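Local coordinates for protein archease (Thermotoga maritima, PDB 1J5U) that probably activates the tRNA-splicing ligase RtcB by promoting its guanylylation, may also act as a chaperone, and binds calcium, at residues A[34-39]-A[71-76]; A[44-49]-A[109-114]; A[57-62]-A[95-100]; A[78-83]-A[101-106]. One frame throughout, in Å; residues are numbered along the deposited sequence.

Contact 1 of 4, residues A[34-39]-A[71-76]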
loop_
_atom_site.group_PDB
_atom_site.type_symbol
_atom_site.label_atom_id
_atom_site.label_comp_id
_atom_site.label_asym_id
_atom_site.label_seq_id
_atom_site.Cartn_x
_atom_site.Cartn_y
_atom_site.Cartn_z
ATOM N N GLU A 34 -0.011 10.660 -5.731
ATOM C CA GLU A 34 -1.094 9.901 -6.354
ATOM C C GLU A 34 -0.770 8.399 -6.396
ATOM O O GLU A 34 -1.675 7.579 -6.373
ATOM C CB GLU A 34 -1.406 10.425 -7.763
ATOM C CG GLU A 34 -2.040 11.809 -7.751
ATOM C CD GLU A 34 -2.611 12.205 -9.110
ATOM O OE1 GLU A 34 -2.340 11.527 -10.129
ATOM O OE2 GLU A 34 -3.325 13.214 -9.156
ATOM N N LEU A 35 0.508 8.047 -6.467
ATOM C CA LEU A 35 0.857 6.635 -6.427
ATOM C C LEU A 35 0.530 6.110 -5.035
ATOM O O LEU A 35 0.075 4.979 -4.892
ATOM C CB LEU A 35 2.334 6.411 -6.738
ATOM C CG LEU A 35 2.719 6.838 -8.162
ATOM C CD1 LEU A 35 4.133 6.414 -8.422
ATOM C CD2 LEU A 35 1.776 6.176 -9.195
ATOM N N LEU A 36 0.770 6.924 -4.002
ATOM C CA LEU A 36 0.441 6.488 -2.638
ATOM C C LEU A 36 -1.079 6.387 -2.481
ATOM O O LEU A 36 -1.566 5.528 -1.754
ATOM C CB LEU A 36 1.007 7.448 -1.579
ATOM C CG LEU A 36 2.505 7.270 -1.256
ATOM C CD1 LEU A 36 2.977 8.422 -0.370
ATOM C CD2 LEU A 36 2.729 5.933 -0.552
ATOM N N GLU A 37 -1.828 7.270 -3.142
ATOM C CA GLU A 37 -3.288 7.221 -3.068
ATOM C C GLU A 37 -3.721 5.881 -3.696
ATOM O O GLU A 37 -4.635 5.225 -3.206
ATOM C CB GLU A 37 -3.924 8.382 -3.862
ATOM C CG GLU A 37 -3.829 9.778 -3.173
ATOM C CD GLU A 37 -4.080 10.948 -4.142
ATOM O OE1 GLU A 37 -4.956 10.826 -5.004
ATOM O OE2 GLU A 37 -3.404 11.995 -4.049
ATOM N N GLU A 38 -3.066 5.491 -4.792
ATOM C CA GLU A 38 -3.400 4.220 -5.434
ATOM C C GLU A 38 -2.988 3.009 -4.559
ATOM O O GLU A 38 -3.673 1.986 -4.534
ATOM C CB GLU A 38 -2.761 4.156 -6.822
ATOM C CG GLU A 38 -3.534 5.000 -7.869
ATOM C CD GLU A 38 -5.010 4.627 -7.928
ATOM O OE1 GLU A 38 -5.324 3.447 -7.672
ATOM O OE2 GLU A 38 -5.862 5.499 -8.233
ATOM N N ALA A 39 -1.877 3.120 -3.833
ATOM C CA ALA A 39 -1.463 2.023 -2.929
ATOM C C ALA A 39 -2.554 1.908 -1.866
ATOM O O ALA A 39 -2.968 0.807 -1.480
ATOM C CB ALA A 39 -0.102 2.335 -2.266
ATOM N N ASP A 71 8.604 2.116 2.718
ATOM C CA ASP A 71 8.426 2.374 4.142
ATOM C C ASP A 71 7.032 2.875 4.482
ATOM O O ASP A 71 6.461 2.513 5.499
ATOM C CB ASP A 71 9.417 3.437 4.640
ATOM C CG ASP A 71 10.841 2.943 4.631
ATOM O OD1 ASP A 71 11.022 1.722 4.519
ATOM O OD2 ASP A 71 11.762 3.772 4.744
ATOM N N THR A 72 6.503 3.755 3.650
ATOM C CA THR A 72 5.181 4.322 3.910
ATOM C C THR A 72 4.050 3.303 3.798
ATOM O O THR A 72 3.207 3.183 4.682
ATOM C CB THR A 72 4.900 5.487 2.937
ATOM O OG1 THR A 72 5.885 6.507 3.128
ATOM C CG2 THR A 72 3.511 6.085 3.173
ATOM N N VAL A 73 4.015 2.577 2.690
ATOM C CA VAL A 73 2.938 1.621 2.508
ATOM C C VAL A 73 3.049 0.500 3.563
ATOM O O VAL A 73 2.046 0.037 4.082
ATOM C CB VAL A 73 2.975 1.049 1.050
ATOM C CG1 VAL A 73 1.968 -0.068 0.889
ATOM C CG2 VAL A 73 2.705 2.188 0.025
ATOM N N ASN A 74 4.260 0.065 3.891
ATOM C CA ASN A 74 4.353 -0.990 4.889
ATOM C C ASN A 74 3.968 -0.494 6.260
ATOM O O ASN A 74 3.499 -1.267 7.083
ATOM C CB ASN A 74 5.734 -1.642 4.888
ATOM C CG ASN A 74 5.851 -2.696 3.790
ATOM O OD1 ASN A 74 4.968 -3.540 3.656
ATOM N ND2 ASN A 74 6.911 -2.642 3.006
ATOM N N ASP A 75 4.142 0.797 6.506
ATOM C CA ASP A 75 3.730 1.306 7.797
ATOM C C ASP A 75 2.202 1.308 7.828
ATOM O O ASP A 75 1.611 1.031 8.856
ATOM C CB ASP A 75 4.257 2.714 8.064
ATOM C CG ASP A 75 3.955 3.148 9.484
ATOM O OD1 ASP A 75 3.103 4.024 9.699
ATOM O OD2 ASP A 75 4.543 2.544 10.388
ATOM N N TRP A 76 1.565 1.582 6.688
ATOM C CA TRP A 76 0.108 1.556 6.610
ATOM C C TRP A 76 -0.419 0.145 6.900
ATOM O O TRP A 76 -1.474 -0.017 7.498
ATOM C CB TRP A 76 -0.399 1.957 5.223
ATOM C CG TRP A 76 -0.181 3.392 4.848
ATOM C CD1 TRP A 76 0.281 4.404 5.657
ATOM C CD2 TRP A 76 -0.392 3.970 3.557
ATOM N NE1 TRP A 76 0.372 5.571 4.943
ATOM C CE2 TRP A 76 -0.038 5.336 3.650
ATOM C CE3 TRP A 76 -0.855 3.464 2.322
ATOM C CZ2 TRP A 76 -0.128 6.213 2.554
ATOM C CZ3 TRP A 76 -0.950 4.346 1.229
ATOM C CH2 TRP A 76 -0.585 5.701 1.358
#

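Contact 2 of 4, residues A[44-49]-A[109-114]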
loop_
_atom_site.group_PDB
_atom_site.type_symbol
_atom_site.label_atom_id
_atom_site.label_comp_id
_atom_site.label_asym_id
_atom_site.label_seq_id
_atom_site.Cartn_x
_atom_site.Cartn_y
_atom_site.Cartn_z
ATOM N N LEU A 44 -7.366 -1.038 0.698
ATOM C CA LEU A 44 -8.780 -1.007 1.100
ATOM C C LEU A 44 -9.644 -1.976 0.279
ATOM O O LEU A 44 -10.500 -2.691 0.815
ATOM C CB LEU A 44 -9.345 0.401 0.913
ATOM C CG LEU A 44 -8.680 1.490 1.761
ATOM C CD1 LEU A 44 -9.279 2.855 1.439
ATOM C CD2 LEU A 44 -8.877 1.146 3.220
ATOM N N GLU A 45 -9.414 -1.976 -1.023
ATOM C CA GLU A 45 -10.164 -2.829 -1.937
ATOM C C GLU A 45 -9.820 -4.308 -1.772
ATOM O O GLU A 45 -10.711 -5.146 -1.633
ATOM C CB GLU A 45 -9.890 -2.381 -3.375
ATOM C CG GLU A 45 -10.216 -3.414 -4.450
ATOM C CD GLU A 45 -9.601 -3.035 -5.791
ATOM O OE1 GLU A 45 -9.880 -1.917 -6.266
ATOM O OE2 GLU A 45 -8.839 -3.851 -6.358
ATOM N N GLU A 46 -8.527 -4.618 -1.765
ATOM C CA GLU A 46 -8.065 -5.991 -1.648
ATOM C C GLU A 46 -8.478 -6.618 -0.317
ATOM O O GLU A 46 -8.870 -7.797 -0.255
ATOM C CB GLU A 46 -6.540 -6.014 -1.826
ATOM C CG GLU A 46 -5.885 -7.367 -1.786
ATOM C CD GLU A 46 -6.464 -8.325 -2.798
ATOM O OE1 GLU A 46 -6.743 -7.913 -3.944
ATOM O OE2 GLU A 46 -6.627 -9.500 -2.445
ATOM N N GLU A 47 -8.406 -5.833 0.754
ATOM C CA GLU A 47 -8.782 -6.332 2.073
ATOM C C GLU A 47 -10.270 -6.192 2.395
ATOM O O GLU A 47 -10.724 -6.673 3.426
ATOM C CB GLU A 47 -7.958 -5.635 3.148
ATOM C CG GLU A 47 -6.463 -5.915 3.043
ATOM C CD GLU A 47 -5.773 -5.735 4.376
ATOM O OE1 GLU A 47 -6.296 -4.957 5.202
ATOM O OE2 GLU A 47 -4.715 -6.353 4.605
ATOM N N GLY A 48 -11.016 -5.555 1.507
ATOM C CA GLY A 48 -12.445 -5.356 1.706
ATOM C C GLY A 48 -12.740 -4.607 2.996
ATOM O O GLY A 48 -13.702 -4.905 3.714
ATOM N N ILE A 49 -11.898 -3.621 3.294
ATOM C CA ILE A 49 -12.031 -2.842 4.511
ATOM C C ILE A 49 -13.249 -1.935 4.521
ATOM O O ILE A 49 -13.541 -1.253 3.547
ATOM C CB ILE A 49 -10.734 -1.997 4.743
ATOM C CG1 ILE A 49 -9.582 -2.942 5.053
ATOM C CG2 ILE A 49 -10.927 -0.989 5.885
ATOM C CD1 ILE A 49 -8.197 -2.307 5.018
ATOM N N THR A 109 -8.643 -10.545 1.241
ATOM C CA THR A 109 -7.320 -11.125 1.349
ATOM C C THR A 109 -6.414 -10.237 2.178
ATOM O O THR A 109 -6.181 -9.084 1.818
ATOM C CB THR A 109 -6.686 -11.284 -0.046
ATOM O OG1 THR A 109 -7.689 -11.694 -0.985
ATOM C CG2 THR A 109 -5.584 -12.318 -0.006
ATOM N N GLU A 110 -5.893 -10.778 3.271
ATOM C CA GLU A 110 -4.992 -10.030 4.143
ATOM C C GLU A 110 -3.647 -9.795 3.458
ATOM O O GLU A 110 -2.997 -10.743 3.030
ATOM C CB GLU A 110 -4.750 -10.804 5.435
ATOM C CG GLU A 110 -6.023 -11.301 6.121
ATOM C CD GLU A 110 -6.348 -12.753 5.775
ATOM O OE1 GLU A 110 -6.624 -13.050 4.584
ATOM O OE2 GLU A 110 -6.313 -13.600 6.704
ATOM N N ILE A 111 -3.226 -8.538 3.345
ATOM C CA ILE A 111 -1.945 -8.247 2.729
ATOM C C ILE A 111 -0.901 -8.154 3.832
ATOM O O ILE A 111 -1.058 -7.383 4.787
ATOM C CB ILE A 111 -1.993 -6.925 1.916
ATOM C CG1 ILE A 111 -2.843 -7.127 0.658
ATOM C CG2 ILE A 111 -0.587 -6.481 1.546
ATOM C CD1 ILE A 111 -3.047 -5.859 -0.188
ATOM N N LYS A 112 0.159 -8.949 3.695
ATOM C CA LYS A 112 1.238 -8.995 4.671
ATOM C C LYS A 112 2.283 -7.902 4.503
ATOM O O LYS A 112 2.871 -7.424 5.482
ATOM C CB LYS A 112 1.962 -10.344 4.594
ATOM C CG LYS A 112 1.115 -11.550 4.967
ATOM C CD LYS A 112 1.941 -12.821 4.844
ATOM C CE LYS A 112 1.097 -14.065 5.069
ATOM N NZ LYS A 112 1.862 -15.288 4.667
ATOM N N ALA A 113 2.547 -7.527 3.260
ATOM C CA ALA A 113 3.549 -6.515 3.014
ATOM C C ALA A 113 3.650 -6.120 1.554
ATOM O O ALA A 113 3.224 -6.866 0.658
ATOM C CB ALA A 113 4.928 -7.040 3.456
ATOM N N LEU A 114 4.221 -4.939 1.338
ATOM C CA LEU A 114 4.537 -4.496 -0.002
ATOM C C LEU A 114 5.991 -4.963 -0.093
ATOM O O LEU A 114 6.772 -4.727 0.836
ATOM C CB LEU A 114 4.495 -2.970 -0.129
ATOM C CG LEU A 114 5.095 -2.454 -1.441
ATOM C CD1 LEU A 114 4.266 -2.943 -2.653
ATOM C CD2 LEU A 114 5.107 -0.925 -1.398
HETATM O O HOH W 1 -2.586 -5.343 5.591
#

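Contact 3 of 4, residues A[57-62]-A[95-100]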
loop_
_atom_site.group_PDB
_atom_site.type_symbol
_atom_site.label_atom_id
_atom_site.label_comp_id
_atom_site.label_asym_id
_atom_site.label_seq_id
_atom_site.Cartn_x
_atom_site.Cartn_y
_atom_site.Cartn_z
ATOM N N GLU A 57 -4.153 10.537 12.719
ATOM C CA GLU A 57 -3.258 10.982 11.663
ATOM C C GLU A 57 -1.768 10.816 11.970
ATOM O O GLU A 57 -1.336 10.907 13.121
ATOM C CB GLU A 57 -3.566 12.448 11.311
ATOM C CG GLU A 57 -5.020 12.704 10.984
ATOM C CD GLU A 57 -5.335 14.164 10.719
ATOM O OE1 GLU A 57 -4.909 15.057 11.490
ATOM O OE2 GLU A 57 -6.045 14.417 9.740
ATOM N N LYS A 58 -0.982 10.587 10.918
ATOM C CA LYS A 58 0.461 10.430 11.035
ATOM C C LYS A 58 1.103 11.161 9.871
ATOM O O LYS A 58 0.455 11.391 8.841
ATOM C CB LYS A 58 0.866 8.951 10.983
ATOM C CG LYS A 58 0.265 8.116 12.089
ATOM C CD LYS A 58 0.649 6.648 11.949
ATOM C CE LYS A 58 2.125 6.426 12.257
ATOM N NZ LYS A 58 2.468 4.947 12.238
HETATM N N MSE A 59 2.371 11.521 10.048
HETATM C CA MSE A 59 3.140 12.221 9.032
HETATM C C MSE A 59 4.140 11.263 8.379
HETATM O O MSE A 59 4.701 10.381 9.035
HETATM C CB MSE A 59 3.959 13.372 9.640
HETATM C CG MSE A 59 3.178 14.481 10.313
HETATM SE SE MSE A 59 1.955 15.458 9.166
HETATM C CE MSE A 59 3.033 15.627 7.677
ATOM N N TYR A 60 4.362 11.462 7.091
ATOM C CA TYR A 60 5.334 10.677 6.347
ATOM C C TYR A 60 6.119 11.646 5.488
ATOM O O TYR A 60 5.588 12.656 5.032
ATOM C CB TYR A 60 4.635 9.651 5.449
ATOM C CG TYR A 60 3.893 8.611 6.218
ATOM C CD1 TYR A 60 4.552 7.493 6.718
ATOM C CD2 TYR A 60 2.530 8.745 6.464
ATOM C CE1 TYR A 60 3.880 6.537 7.441
ATOM C CE2 TYR A 60 1.841 7.785 7.200
ATOM C CZ TYR A 60 2.528 6.686 7.684
ATOM O OH TYR A 60 1.862 5.748 8.419
ATOM N N PRO A 61 7.408 11.369 5.274
ATOM C CA PRO A 61 8.203 12.268 4.444
ATOM C C PRO A 61 7.789 12.183 2.971
ATOM O O PRO A 61 7.536 11.087 2.434
ATOM C CB PRO A 61 9.630 11.773 4.676
ATOM C CG PRO A 61 9.426 10.296 4.930
ATOM C CD PRO A 61 8.240 10.309 5.865
ATOM N N LEU A 62 7.701 13.337 2.322
ATOM C CA LEU A 62 7.343 13.362 0.916
ATOM C C LEU A 62 8.677 13.274 0.178
ATOM O O LEU A 62 9.282 14.283 -0.170
ATOM C CB LEU A 62 6.601 14.658 0.569
ATOM C CG LEU A 62 6.124 14.866 -0.877
ATOM C CD1 LEU A 62 5.419 13.661 -1.384
ATOM C CD2 LEU A 62 5.195 16.073 -0.932
ATOM N N GLU A 95 6.208 16.970 3.254
ATOM C CA GLU A 95 5.708 15.821 3.996
ATOM C C GLU A 95 4.264 15.542 3.644
ATOM O O GLU A 95 3.587 16.392 3.088
ATOM C CB GLU A 95 5.748 16.069 5.480
ATOM C CG GLU A 95 7.110 16.276 6.059
ATOM C CD GLU A 95 6.992 16.558 7.520
ATOM O OE1 GLU A 95 7.041 15.588 8.318
ATOM O OE2 GLU A 95 6.817 17.753 7.858
ATOM N N LEU A 96 3.801 14.345 3.985
ATOM C CA LEU A 96 2.423 13.983 3.721
ATOM C C LEU A 96 1.708 13.646 5.013
ATOM O O LEU A 96 2.192 12.829 5.810
ATOM C CB LEU A 96 2.363 12.776 2.789
ATOM C CG LEU A 96 2.979 13.008 1.410
ATOM C CD1 LEU A 96 3.073 11.639 0.721
ATOM C CD2 LEU A 96 2.114 13.981 0.579
ATOM N N LYS A 97 0.566 14.288 5.223
ATOM C CA LYS A 97 -0.254 14.014 6.396
ATOM C C LYS A 97 -1.310 13.007 5.956
ATOM O O LYS A 97 -2.138 13.271 5.066
ATOM C CB LYS A 97 -0.944 15.278 6.918
ATOM C CG LYS A 97 -1.992 14.981 7.977
ATOM C CD LYS A 97 -2.816 16.222 8.373
ATOM C CE LYS A 97 -2.117 17.096 9.381
ATOM N NZ LYS A 97 -3.033 18.199 9.884
ATOM N N VAL A 98 -1.261 11.841 6.581
ATOM C CA VAL A 98 -2.187 10.761 6.276
ATOM C C VAL A 98 -3.244 10.624 7.366
ATOM O O VAL A 98 -2.919 10.473 8.540
ATOM C CB VAL A 98 -1.406 9.424 6.137
ATOM C CG1 VAL A 98 -2.387 8.232 5.941
ATOM C CG2 VAL A 98 -0.451 9.533 4.952
ATOM N N THR A 99 -4.508 10.715 6.979
ATOM C CA THR A 99 -5.586 10.539 7.937
ATOM C C THR A 99 -6.038 9.081 7.811
ATOM O O THR A 99 -6.357 8.617 6.708
ATOM C CB THR A 99 -6.795 11.442 7.620
ATOM O OG1 THR A 99 -6.375 12.815 7.518
ATOM C CG2 THR A 99 -7.852 11.325 8.741
ATOM N N PHE A 100 -6.019 8.359 8.927
ATOM C CA PHE A 100 -6.474 6.981 8.970
ATOM C C PHE A 100 -7.882 6.964 9.564
ATOM O O PHE A 100 -8.270 7.896 10.278
ATOM C CB PHE A 100 -5.572 6.135 9.873
ATOM C CG PHE A 100 -4.167 5.989 9.378
ATOM C CD1 PHE A 100 -3.234 7.014 9.559
ATOM C CD2 PHE A 100 -3.767 4.813 8.762
ATOM C CE1 PHE A 100 -1.922 6.865 9.140
ATOM C CE2 PHE A 100 -2.455 4.649 8.331
ATOM C CZ PHE A 100 -1.526 5.672 8.520
HETATM O O HOH W 2 -5.421 17.649 11.107
#

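Contact 4 of 4, residues A[78-83]-A[101-106]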
loop_
_atom_site.group_PDB
_atom_site.type_symbol
_atom_site.label_atom_id
_atom_site.label_comp_id
_atom_site.label_asym_id
_atom_site.label_seq_id
_atom_site.Cartn_x
_atom_site.Cartn_y
_atom_site.Cartn_z
ATOM N N LEU A 78 1.034 -1.978 8.826
ATOM C CA LEU A 78 1.220 -2.170 10.266
ATOM C C LEU A 78 0.017 -1.531 10.948
ATOM O O LEU A 78 -0.602 -2.137 11.821
ATOM C CB LEU A 78 2.523 -1.512 10.752
ATOM C CG LEU A 78 2.832 -1.538 12.267
ATOM C CD1 LEU A 78 2.866 -2.994 12.810
ATOM C CD2 LEU A 78 4.176 -0.862 12.508
ATOM N N GLU A 79 -0.334 -0.316 10.534
ATOM C CA GLU A 79 -1.488 0.358 11.118
ATOM C C GLU A 79 -2.755 -0.449 10.894
ATOM O O GLU A 79 -3.642 -0.516 11.781
ATOM C CB GLU A 79 -1.656 1.771 10.528
ATOM C CG GLU A 79 -0.654 2.788 11.081
ATOM C CD GLU A 79 -0.828 3.003 12.579
ATOM O OE1 GLU A 79 -1.976 2.883 13.063
ATOM O OE2 GLU A 79 0.181 3.300 13.258
ATOM N N ILE A 80 -2.876 -1.047 9.706
ATOM C CA ILE A 80 -4.066 -1.843 9.426
ATOM C C ILE A 80 -4.130 -3.004 10.443
ATOM O O ILE A 80 -5.203 -3.315 10.957
ATOM C CB ILE A 80 -4.070 -2.385 7.967
ATOM C CG1 ILE A 80 -4.489 -1.261 7.000
ATOM C CG2 ILE A 80 -5.072 -3.576 7.829
ATOM C CD1 ILE A 80 -4.383 -1.635 5.531
ATOM N N SER A 81 -2.995 -3.628 10.746
ATOM C CA SER A 81 -2.999 -4.722 11.730
ATOM C C SER A 81 -3.385 -4.195 13.112
ATOM O O SER A 81 -3.752 -4.966 13.994
ATOM C CB SER A 81 -1.631 -5.434 11.804
ATOM O OG SER A 81 -0.632 -4.678 12.474
ATOM N N LYS A 82 -3.317 -2.879 13.300
ATOM C CA LYS A 82 -3.678 -2.281 14.583
ATOM C C LYS A 82 -5.105 -1.772 14.545
ATOM O O LYS A 82 -5.577 -1.147 15.490
ATOM C CB LYS A 82 -2.727 -1.124 14.930
ATOM C CG LYS A 82 -1.303 -1.574 15.216
ATOM C CD LYS A 82 -0.397 -0.409 15.574
ATOM C CE LYS A 82 1.009 -0.898 15.910
ATOM N NZ LYS A 82 1.919 0.242 16.257
ATOM N N GLY A 83 -5.794 -2.032 13.444
ATOM C CA GLY A 83 -7.163 -1.579 13.322
ATOM C C GLY A 83 -7.337 -0.214 12.666
ATOM O O GLY A 83 -8.419 0.348 12.729
ATOM N N ARG A 101 -8.658 5.937 9.237
ATOM C CA ARG A 101 -9.988 5.774 9.816
ATOM C C ARG A 101 -10.037 4.391 10.455
ATOM O O ARG A 101 -9.374 3.449 9.993
ATOM C CB ARG A 101 -11.093 5.960 8.773
ATOM C CG ARG A 101 -11.501 7.431 8.624
ATOM C CD ARG A 101 -12.557 7.642 7.548
ATOM N NE ARG A 101 -13.823 6.994 7.875
ATOM C CZ ARG A 101 -14.907 7.013 7.099
ATOM N NH1 ARG A 101 -14.891 7.653 5.938
ATOM N NH2 ARG A 101 -16.007 6.381 7.483
ATOM N N LYS A 102 -10.778 4.286 11.558
ATOM C CA LYS A 102 -10.887 3.032 12.271
ATOM C C LYS A 102 -11.581 2.023 11.378
ATOM O O LYS A 102 -12.567 2.335 10.725
ATOM C CB LYS A 102 -11.689 3.213 13.564
ATOM C CG LYS A 102 -11.608 2.040 14.490
ATOM C CD LYS A 102 -10.170 1.829 14.970
ATOM C CE LYS A 102 -10.041 0.519 15.747
ATOM N NZ LYS A 102 -8.666 0.287 16.237
ATOM N N ILE A 103 -11.045 0.814 11.351
ATOM C CA ILE A 103 -11.608 -0.253 10.535
ATOM C C ILE A 103 -12.815 -0.866 11.236
ATOM O O ILE A 103 -12.698 -1.358 12.356
ATOM C CB ILE A 103 -10.550 -1.341 10.309
ATOM C CG1 ILE A 103 -9.419 -0.762 9.457
ATOM C CG2 ILE A 103 -11.184 -2.593 9.732
ATOM C CD1 ILE A 103 -8.242 -1.712 9.283
ATOM N N ARG A 104 -13.980 -0.809 10.597
ATOM C CA ARG A 104 -15.166 -1.410 11.195
ATOM C C ARG A 104 -14.997 -2.921 11.018
ATOM O O ARG A 104 -15.005 -3.678 11.984
ATOM C CB ARG A 104 -16.435 -0.941 10.494
ATOM C CG ARG A 104 -17.711 -1.351 11.235
ATOM C CD ARG A 104 -18.953 -0.950 10.463
ATOM N NE ARG A 104 -18.988 0.483 10.193
ATOM C CZ ARG A 104 -19.763 1.048 9.272
ATOM N NH1 ARG A 104 -20.570 0.292 8.532
ATOM N NH2 ARG A 104 -19.726 2.365 9.082
ATOM N N LYS A 105 -14.821 -3.348 9.773
ATOM C CA LYS A 105 -14.615 -4.762 9.484
ATOM C C LYS A 105 -13.844 -4.960 8.184
ATOM O O LYS A 105 -13.715 -4.034 7.374
ATOM C CB LYS A 105 -15.958 -5.501 9.413
ATOM C CG LYS A 105 -16.952 -4.926 8.418
ATOM C CD LYS A 105 -18.164 -5.849 8.286
ATOM C CE LYS A 105 -19.278 -5.198 7.473
ATOM N NZ LYS A 105 -19.807 -3.968 8.150
ATOM N N LYS A 106 -13.324 -6.173 8.010
ATOM C CA LYS A 106 -12.562 -6.547 6.823
ATOM C C LYS A 106 -13.158 -7.820 6.229
ATOM O O LYS A 106 -13.654 -8.680 6.955
ATOM C CB LYS A 106 -11.098 -6.806 7.168
ATOM C CG LYS A 106 -10.348 -5.604 7.682
ATOM C CD LYS A 106 -8.840 -5.827 7.610
ATOM C CE LYS A 106 -8.413 -7.050 8.394
ATOM N NZ LYS A 106 -6.941 -7.200 8.391
#

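Contact 1 of 4, residues A[34-39]-A[71-76]
W76 meets L36 edge-on: the backbone O of L36 lies near the ring plane, 3.3 Å from W76 CZ3, while L36 CB stands 3.8 Å from W76 CH2. The A39 methyl, CB, rests 3.6 Å from V73 CG2 and approaches W76 CZ3 obliquely. The L36 CD2 methyl reaches further toward helix 66-81, 3.8 Å from V73 CG2 and equally close to T72 CG2. L36 and V73 lie alongside each other, pointing opposite ways, whereas T72 stands roughly perpendicular to L36. The contact lies between the two long helices of archease, a family of the SHS2 clan. Helices 32-47 and 66-81 run roughly side by side here, their local axes 10.8 Å apart and crossing at -28°. Within helix 66-81, V73 holds CG1 anti to the backbone N (chi1 173°), which leaves CG2 as the branch that serves both L36 and A39. T72 gives its methyl to the contact, while its OG1 is hydrogen-bonded to A68 O. The indole leans back over its own helix, with T72 O 3.3 Å above one face near the rim. Further out, Y60 meets the indole edge-to-face and F100 adds a second ring nearly perpendicular to it.

Contact 2 of 4, residues A[44-49]-A[109-114]
A Schellman motif closes helix 32-47, with G48 at positive phi, and the segment leading into strand 113-124 is tied to this helix end by E46 and E47. T109 N donates to E46 O at 3.1 Å, reaching it 24° out of the carbonyl plane. The side chain of E46 then folds toward the same partner. Its CG is anti to the backbone N (chi1 -178°) and the chain bends at the next bond, so that CG packs 3.6 Å from I111 CD1. Its OE2 takes a weak hydrogen bond from T109 OG1 at 2.8 Å. E47, extended beyond CG, has its CG close to T109 O and carries its carboxylate to the backbone of I111. This junction lies close to the calcium ligands: the T109 side chain is about 4 Å from that of T136 and about 9 Å from the ion. K112 and A113 form a classic beta bulge opposite D135, another ligand. E47 OE1 has a long, weak ion pair with K106, whereas OE2 is gripped twice. I111 N points its hydrogen almost straight at the anti lone pair of E47 OE2, N to OE2 2.9 Å with an angle of 171°. A water donates both to E47 OE2 at 2.6 Å and to I111 O at 2.7 Å.

Contact 3 of 4, residues A[57-62]-A[95-100]
Residues 57-61 of strand 54-61 and 95-100 of strand 95-105 pair antiparallel, their local axes 4.5 Å apart, with K58-V98 and Y60-L96 as hydrogen-bonded pairs and E57-T99 and M59-K97 as non-hydrogen-bonded ones. Each hydrogen-bonded pair is joined in both directions, the shortest link being L96 N to Y60 O at 2.7 Å. The face of E57, M59, K97 and T99 is mostly polar. T99 OG1 donates to E57 OE2 at 2.8 Å, on the anti side, 18° out of the carboxylate plane. E57 OE1 makes a long salt bridge to K97 NZ (4.0 Å), supplemented by a water that donates to the one and accepts from the other. Selenomethionine M59 curls at chi2 and chi3, bringing SE 3.7 Å from K97 CB. On the face of K58, Y60, L96 and V98, V98 CG2 meets Y60 CD2 at 3.4 Å. L62 packs against L96, and the edge of the F100 ring receives Y60 OH at CZ. This side looks onto the helices: D75 OD1 of helix 66-81 is hydrogen-bonded to Y60 OH and salt-bridged to K58 NZ, and L96 touches L36 of helix 32-47. The pair belongs to a curled antiparallel sheet in which strand 95-105 also pairs with 50-52 and 84-92.

Contact 4 of 4, residues A[78-83]-A[101-106]
The flat group at the heart of this contact is the carbonyl of G83, approached by I103 N from 35° out of its plane, while the aliphatic part of K102 lies against its oxygen. G83 completes a Schellman motif at the end of helix 66-81, at positive phi, just where the chain enters strand 84-92 beside strand 95-105. The bond from I103 N to G83 O is 3.0 Å long and nearly straight at 170°, and it joins the helix terminus to the far part of the strand. K102 starts out facing away from the helix, but a bend at chi2 (63°) swings it back, placing CD 3.2 Å from G83 O; its ammonium also makes a cation-pi contact with W84. I103 points toward the helix end, with CG1 3.6 Å from G83 O and CD1 both 3.8 Å from I80 O and 4.0 Å from I80 CG2, the two isoleucines standing roughly perpendicular. K106 NZ passes near I80 CG2. Between I103 and K106, R104 and K105 form a classic beta bulge opposite V50 of strand 50-52. The last helical turn is also held from within: S81 OG donates to L78 O at 2.6 Å, in the carbonyl plane and on a lone pair.

Overall arrangement
Burial and chemistry change together across the four contacts. Contact 1, whose centre lies about 4 Å from that of the chain, is wholly buried and apolar. Contacts 2 and 4 start from the ends of the same two helices, where Schellman turns and backbone bonds take over; they touch each other where E47 and I49 meet I80, I103 and K106. Contact 4 is a surface contact, contact 2 partly buried and nearest the calcium site. Contact 3, also partly buried and on the opposite side of the centre from contact 2, is paired strands with one mostly polar face. It meets contact 1 through L36, D75 and W76, and contact 4 through E79, which salt-bridges K58.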